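Local coordinates for extracellular solute-binding protein, family 3 (Methylophaga aminisulfidivorans MP, PDB 5SV6) that is of unknown exact function but has the architecture of a periplasmic solute-binding protein and is probably linked to the methanol dehydrogenase system, at residues A[47-52]-A[82-87]; A[104-109]-A[253-258]. All blocks are in the same frame, centred on the assembly; numbering follows the deposited sequence.

Interaction 1: A[47-52]-A[82-87]; sequences LKVCAA and LEFVWS
V49 grips E83 and V85 through its two backbone polar atoms, the middle rungs of a parallel ladder in which 47-52 and 82-87 run in register from L47 beside L82 to A52 beside S87. Five backbone hydrogen bonds zigzag between the strands: E83 N to L47 O, V49 N to E83 O (2.8 Å), V85 N to V49 O (2.8 Å), A51 N to V85 O and S87 N to A51 O. CA-H...O contacts fill in between them, among them K48 CA to E83 O at 3.2 Å. The short axes twist 29° apart.

Apolar packing lies on the face of V49, A51, L82, F84 and W86. V49 splits its branches: CG1, anti to the backbone N (chi1 172°), lies alongside F84 CE1, whereas CG2 meets L82 CD1 at 3.6 Å. That same L82 methyl sits over the centre of the F84 ring, and W86 CH2 reaches the opposite face toward its rim, holding the phenyl between leucine and indole. The methyl of A51 touches both aromatics, F84 CD1 and W86 CZ3, each at 3.8 Å. Helix 66-77 packs on L82 and F84.

Charge is confined to the other face, where K48 and E83 run side by side. The K48 chain bends at chi3 (69°), and its CE lies 3.5 Å from E83 OE2; the salt bridge from NZ to OE2 is long, 4.0 Å, so much of this pairing is aliphatic carbon against carboxylate. C50, on this face too, is disulfide-bonded to C104.

With helix 66-77 in the connection between them, the two parallel strands form a beta-alpha-beta crossover, characteristic of the alpha/beta lobes of periplasmic binding proteins.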
loop_
_atom_site.group_PDB
_atom_site.type_symbol
_atom_site.label_atom_id
_atom_site.label_comp_id
_atom_site.label_asym_id
_atom_site.label_seq_id
_atom_site.Cartn_x
_atom_site.Cartn_y
_atom_site.Cartn_z
ATOM N N LEU A 47 -20.342 3.484 -12.714
ATOM C CA LEU A 47 -19.505 3.764 -11.550
ATOM C C LEU A 47 -18.186 4.347 -12.030
ATOM O O LEU A 47 -17.368 3.640 -12.624
ATOM C CB LEU A 47 -19.244 2.484 -10.747
ATOM C CG LEU A 47 -18.558 2.664 -9.389
ATOM C CD1 LEU A 47 -19.508 3.309 -8.379
ATOM C CD2 LEU A 47 -18.015 1.335 -8.846
ATOM N N LYS A 48 -17.987 5.640 -11.809
ATOM C CA LYS A 48 -16.763 6.292 -12.263
ATOM C C LYS A 48 -15.672 6.162 -11.209
ATOM O O LYS A 48 -15.742 6.787 -10.151
ATOM C CB LYS A 48 -17.012 7.763 -12.603
ATOM C CG LYS A 48 -18.025 7.971 -13.718
ATOM C CD LYS A 48 -18.235 9.455 -14.004
ATOM C CE LYS A 48 -16.999 10.067 -14.650
ATOM N NZ LYS A 48 -17.276 11.408 -15.259
ATOM N N VAL A 49 -14.668 5.347 -11.513
ATOM C CA VAL A 49 -13.602 5.042 -10.564
ATOM C C VAL A 49 -12.323 5.779 -10.937
ATOM O O VAL A 49 -11.790 5.593 -12.036
ATOM C CB VAL A 49 -13.327 3.524 -10.527
ATOM C CG1 VAL A 49 -12.078 3.200 -9.690
ATOM C CG2 VAL A 49 -14.563 2.770 -10.020
ATOM N N CYS A 50 -11.850 6.625 -10.023
ATOM C CA CYS A 50 -10.564 7.300 -10.160
ATOM C C CYS A 50 -9.460 6.250 -10.012
ATOM O O CYS A 50 -9.412 5.551 -9.001
ATOM C CB CYS A 50 -10.386 8.367 -9.062
ATOM S SG CYS A 50 -11.813 9.471 -8.723
ATOM N N ALA A 51 -8.578 6.127 -11.004
ATOM C CA ALA A 51 -7.488 5.143 -10.909
ATOM C C ALA A 51 -6.210 5.592 -11.581
ATOM O O ALA A 51 -6.231 6.355 -12.552
ATOM C CB ALA A 51 -7.922 3.766 -11.463
ATOM N N ALA A 52 -5.091 5.096 -11.060
ATOM C CA ALA A 52 -3.781 5.473 -11.562
ATOM C C ALA A 52 -3.432 4.635 -12.785
ATOM O O ALA A 52 -3.616 3.423 -12.798
ATOM C CB ALA A 52 -2.724 5.295 -10.472
ATOM N N LEU A 82 -18.783 -0.075 -15.324
ATOM C CA LEU A 82 -17.538 0.469 -14.808
ATOM C C LEU A 82 -16.887 1.426 -15.801
ATOM O O LEU A 82 -16.687 1.097 -16.974
ATOM C CB LEU A 82 -16.588 -0.670 -14.427
ATOM C CG LEU A 82 -15.149 -0.326 -14.054
ATOM C CD1 LEU A 82 -15.081 0.636 -12.867
ATOM C CD2 LEU A 82 -14.377 -1.600 -13.776
ATOM N N GLU A 83 -16.596 2.632 -15.328
ATOM C CA GLU A 83 -15.886 3.623 -16.118
ATOM C C GLU A 83 -14.663 4.083 -15.321
ATOM O O GLU A 83 -14.801 4.735 -14.287
ATOM C CB GLU A 83 -16.811 4.818 -16.407
ATOM C CG GLU A 83 -16.153 5.985 -17.121
ATOM C CD GLU A 83 -17.110 7.146 -17.364
ATOM O OE1 GLU A 83 -18.343 6.936 -17.321
ATOM O OE2 GLU A 83 -16.625 8.277 -17.585
ATOM N N PHE A 84 -13.471 3.750 -15.795
ATOM C CA PHE A 84 -12.264 4.274 -15.176
ATOM C C PHE A 84 -11.960 5.688 -15.631
ATOM O O PHE A 84 -12.105 6.015 -16.806
ATOM C CB PHE A 84 -11.063 3.400 -15.508
ATOM C CG PHE A 84 -11.026 2.111 -14.761
ATOM C CD1 PHE A 84 -10.744 2.090 -13.399
ATOM C CD2 PHE A 84 -11.231 0.912 -15.417
ATOM C CE1 PHE A 84 -10.696 0.900 -12.715
ATOM C CE2 PHE A 84 -11.170 -0.286 -14.735
ATOM C CZ PHE A 84 -10.913 -0.290 -13.374
ATOM N N VAL A 85 -11.519 6.517 -14.690
ATOM C CA VAL A 85 -10.985 7.828 -15.004
ATOM C C VAL A 85 -9.527 7.788 -14.609
ATOM O O VAL A 85 -9.199 7.722 -13.428
ATOM C CB VAL A 85 -11.711 8.939 -14.225
ATOM C CG1 VAL A 85 -11.017 10.273 -14.420
ATOM C CG2 VAL A 85 -13.166 9.013 -14.649
ATOM N N TRP A 86 -8.654 7.798 -15.607
ATOM C CA TRP A 86 -7.232 7.535 -15.398
ATOM C C TRP A 86 -6.456 8.792 -15.061
ATOM O O TRP A 86 -6.671 9.847 -15.665
ATOM C CB TRP A 86 -6.622 6.840 -16.635
ATOM C CG TRP A 86 -7.307 5.542 -16.984
ATOM C CD1 TRP A 86 -8.195 5.320 -18.002
ATOM C CD2 TRP A 86 -7.157 4.289 -16.304
ATOM N NE1 TRP A 86 -8.606 4.006 -17.995
ATOM C CE2 TRP A 86 -7.983 3.353 -16.961
ATOM C CE3 TRP A 86 -6.403 3.870 -15.201
ATOM C CZ2 TRP A 86 -8.083 2.023 -16.546
ATOM C CZ3 TRP A 86 -6.501 2.554 -14.789
ATOM C CH2 TRP A 86 -7.336 1.641 -15.461
ATOM N N SER A 87 -5.561 8.675 -14.084
ATOM C CA SER A 87 -4.648 9.746 -13.725
ATOM C C SER A 87 -3.219 9.364 -14.072
ATOM O O SER A 87 -2.815 8.210 -13.914
ATOM C CB SER A 87 -4.739 10.070 -12.235
ATOM O OG SER A 87 -3.616 10.839 -11.821
#

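Interaction 2: A[104-109]-A[253-258]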
loop_
_atom_site.group_PDB
_atom_site.type_symbol
_atom_site.label_atom_id
_atom_site.label_comp_id
_atom_site.label_asym_id
_atom_site.label_seq_id
_atom_site.Cartn_x
_atom_site.Cartn_y
_atom_site.Cartn_z
ATOM N N CYS A 104 -14.432 12.166 -10.925
ATOM C CA CYS A 104 -14.838 10.783 -10.728
ATOM C C CYS A 104 -15.320 10.679 -9.289
ATOM O O CYS A 104 -15.191 11.636 -8.514
ATOM C CB CYS A 104 -13.700 9.792 -11.020
ATOM S SG CYS A 104 -12.047 10.337 -10.545
ATOM N N ASP A 105 -15.874 9.525 -8.941
ATOM C CA ASP A 105 -16.726 9.419 -7.768
ATOM C C ASP A 105 -16.230 8.452 -6.718
ATOM O O ASP A 105 -16.686 8.494 -5.592
ATOM C CB ASP A 105 -18.131 9.012 -8.203
ATOM C CG ASP A 105 -18.740 10.014 -9.157
ATOM O OD1 ASP A 105 -18.378 11.214 -9.070
ATOM O OD2 ASP A 105 -19.555 9.602 -10.000
ATOM N N VAL A 106 -15.285 7.595 -7.086
ATOM C CA VAL A 106 -14.843 6.527 -6.195
ATOM C C VAL A 106 -13.332 6.388 -6.230
ATOM O O VAL A 106 -12.737 6.393 -7.304
ATOM C CB VAL A 106 -15.479 5.182 -6.610
ATOM C CG1 VAL A 106 -14.850 4.022 -5.852
ATOM C CG2 VAL A 106 -16.990 5.220 -6.396
ATOM N N VAL A 107 -12.717 6.301 -5.052
ATOM C CA VAL A 107 -11.322 5.891 -4.944
ATOM C C VAL A 107 -11.245 4.546 -4.230
ATOM O O VAL A 107 -11.825 4.368 -3.157
ATOM C CB VAL A 107 -10.458 6.959 -4.246
ATOM C CG1 VAL A 107 -9.078 6.401 -3.908
ATOM C CG2 VAL A 107 -10.318 8.174 -5.165
HETATM N N MSE A 108 -10.524 3.597 -4.821
HETATM C CA MSE A 108 -10.619 2.200 -4.375
HETATM C C MSE A 108 -10.007 1.878 -3.008
HETATM O O MSE A 108 -10.502 1.002 -2.305
HETATM C CB MSE A 108 -10.052 1.242 -5.433
HETATM C CG MSE A 108 -10.872 1.184 -6.723
HETATM SE SE MSE A 108 -12.761 0.720 -6.425
HETATM C CE MSE A 108 -12.566 -1.039 -5.585
ATOM N N GLY A 109 -8.931 2.562 -2.637
ATOM C CA GLY A 109 -8.286 2.278 -1.374
ATOM C C GLY A 109 -7.683 3.478 -0.659
ATOM O O GLY A 109 -6.731 4.092 -1.149
ATOM N N GLN A 253 -8.463 -0.663 5.351
ATOM C CA GLN A 253 -8.614 0.007 4.059
ATOM C C GLN A 253 -10.078 0.100 3.622
ATOM O O GLN A 253 -10.833 -0.860 3.760
ATOM C CB GLN A 253 -7.788 -0.716 2.994
ATOM C CG GLN A 253 -6.301 -0.777 3.334
ATOM C CD GLN A 253 -5.669 0.599 3.358
ATOM O OE1 GLN A 253 -5.576 1.261 2.326
ATOM N NE2 GLN A 253 -5.260 1.049 4.545
ATOM N N SER A 254 -10.460 1.247 3.067
ATOM C CA SER A 254 -11.844 1.497 2.658
ATOM C C SER A 254 -11.935 2.105 1.265
ATOM O O SER A 254 -10.966 2.666 0.759
ATOM C CB SER A 254 -12.516 2.475 3.624
ATOM O OG SER A 254 -12.575 1.972 4.947
ATOM N N ILE A 255 -13.112 1.999 0.657
ATOM C CA ILE A 255 -13.441 2.777 -0.541
ATOM C C ILE A 255 -13.683 4.212 -0.095
ATOM O O ILE A 255 -14.227 4.419 0.987
ATOM C CB ILE A 255 -14.755 2.268 -1.184
ATOM C CG1 ILE A 255 -14.688 0.768 -1.495
ATOM C CG2 ILE A 255 -15.097 3.070 -2.421
ATOM C CD1 ILE A 255 -13.645 0.384 -2.508
ATOM N N ALA A 256 -13.309 5.198 -0.915
ATOM C CA ALA A 256 -13.586 6.599 -0.589
ATOM C C ALA A 256 -14.493 7.241 -1.624
ATOM O O ALA A 256 -14.350 6.994 -2.828
ATOM C CB ALA A 256 -12.287 7.398 -0.478
ATOM N N VAL A 257 -15.430 8.062 -1.151
ATOM C CA VAL A 257 -16.214 8.938 -2.023
ATOM C C VAL A 257 -16.195 10.331 -1.391
ATOM O O VAL A 257 -15.776 10.476 -0.247
ATOM C CB VAL A 257 -17.679 8.452 -2.154
ATOM C CG1 VAL A 257 -17.727 6.991 -2.594
ATOM C CG2 VAL A 257 -18.419 8.615 -0.833
ATOM N N ARG A 258 -16.643 11.358 -2.114
ATOM C CA ARG A 258 -16.775 12.688 -1.504
ATOM C C ARG A 258 -17.697 12.641 -0.284
ATOM O O ARG A 258 -18.628 11.846 -0.242
ATOM C CB ARG A 258 -17.305 13.707 -2.511
ATOM C CG ARG A 258 -16.328 14.026 -3.652
ATOM C CD ARG A 258 -17.000 14.956 -4.648
ATOM N NE ARG A 258 -18.085 14.275 -5.351
ATOM C CZ ARG A 258 -17.899 13.487 -6.403
ATOM N NH1 ARG A 258 -16.673 13.279 -6.859
ATOM N NH2 ARG A 258 -18.932 12.900 -6.990
HETATM O O HOH W 1 -17.850 10.797 -4.646
#
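An antiparallel pairing characteristic of the periplasmic binding protein fold, in which a strand from late in the chain returns to the sheet of the first lobe, is made here by V107 and A256. They form a hydrogen-bonded pair: V107 N donates to A256 O and A256 N to V107 O, both 2.8 Å and both in the carbonyl plane. The chain turns a corner at M108, and beyond it G109 CA keeps a CA-H...O contact to S254 O.

I255 packs against both neighbours of V107. Its CG2, anti to the backbone N, meets V106 CG1 at 3.6 Å, while CD1 lies alongside the selenomethionine M108, 3.6 Å from its CE. V257 CG1 rests against D105 O.

Past V257 the two chains diverge, and water and an arginine take over. One water accepts a hydrogen bond from R258 N and donates one to D105 O (2.7 Å), and it sits over the centre of one face of the R258 guanidinium. With its chain bent at chi3 (-68°), R258 turns that group back to meet its partners edge-on: NH1 gives C104 O a bent bond of 2.8 Å, and NH2 reaches D105 OD1 at 2.7 Å, nearly straight at 174°. The carboxylate stands 79° from the guanidinium plane and is met from above its own plane. NH2 has a second acid, D261, and NH1 a second carbonyl, L99 O. A leucine in place of R258 would probably leave D105 and D261 without their shared cation and C104 O without this donor.

Helix 262-274 covers V106, I255 and V257 through I268, strand 47-52 flanks 104-109, and strand 118-133 lies beside 253-258, with Y123 OH bonded to M108 O.

Overall arrangement
From the N terminus, strand 47-52 begins the fold; the chain passes through helix 66-77 and returns at 82-87, closing interaction 1. It then runs through helix 94-99 to 104-109, which lies along the other edge of 47-52. Interaction 2 closes much later, after 143 intervening residues, when 253-258 comes back to 104-109. The two loops follow in series, neither nested nor crossed. Their centres are 10 Å apart; backbone hydrogen bonding between 47-52 and 104-109 joins them, with the C50-C104 disulfide and packing of L47 on V106 beside it. Together they place 82-87, 47-52, 104-109 and 253-258 in that order across one sheet, tying the early parallel strands to the late antiparallel one.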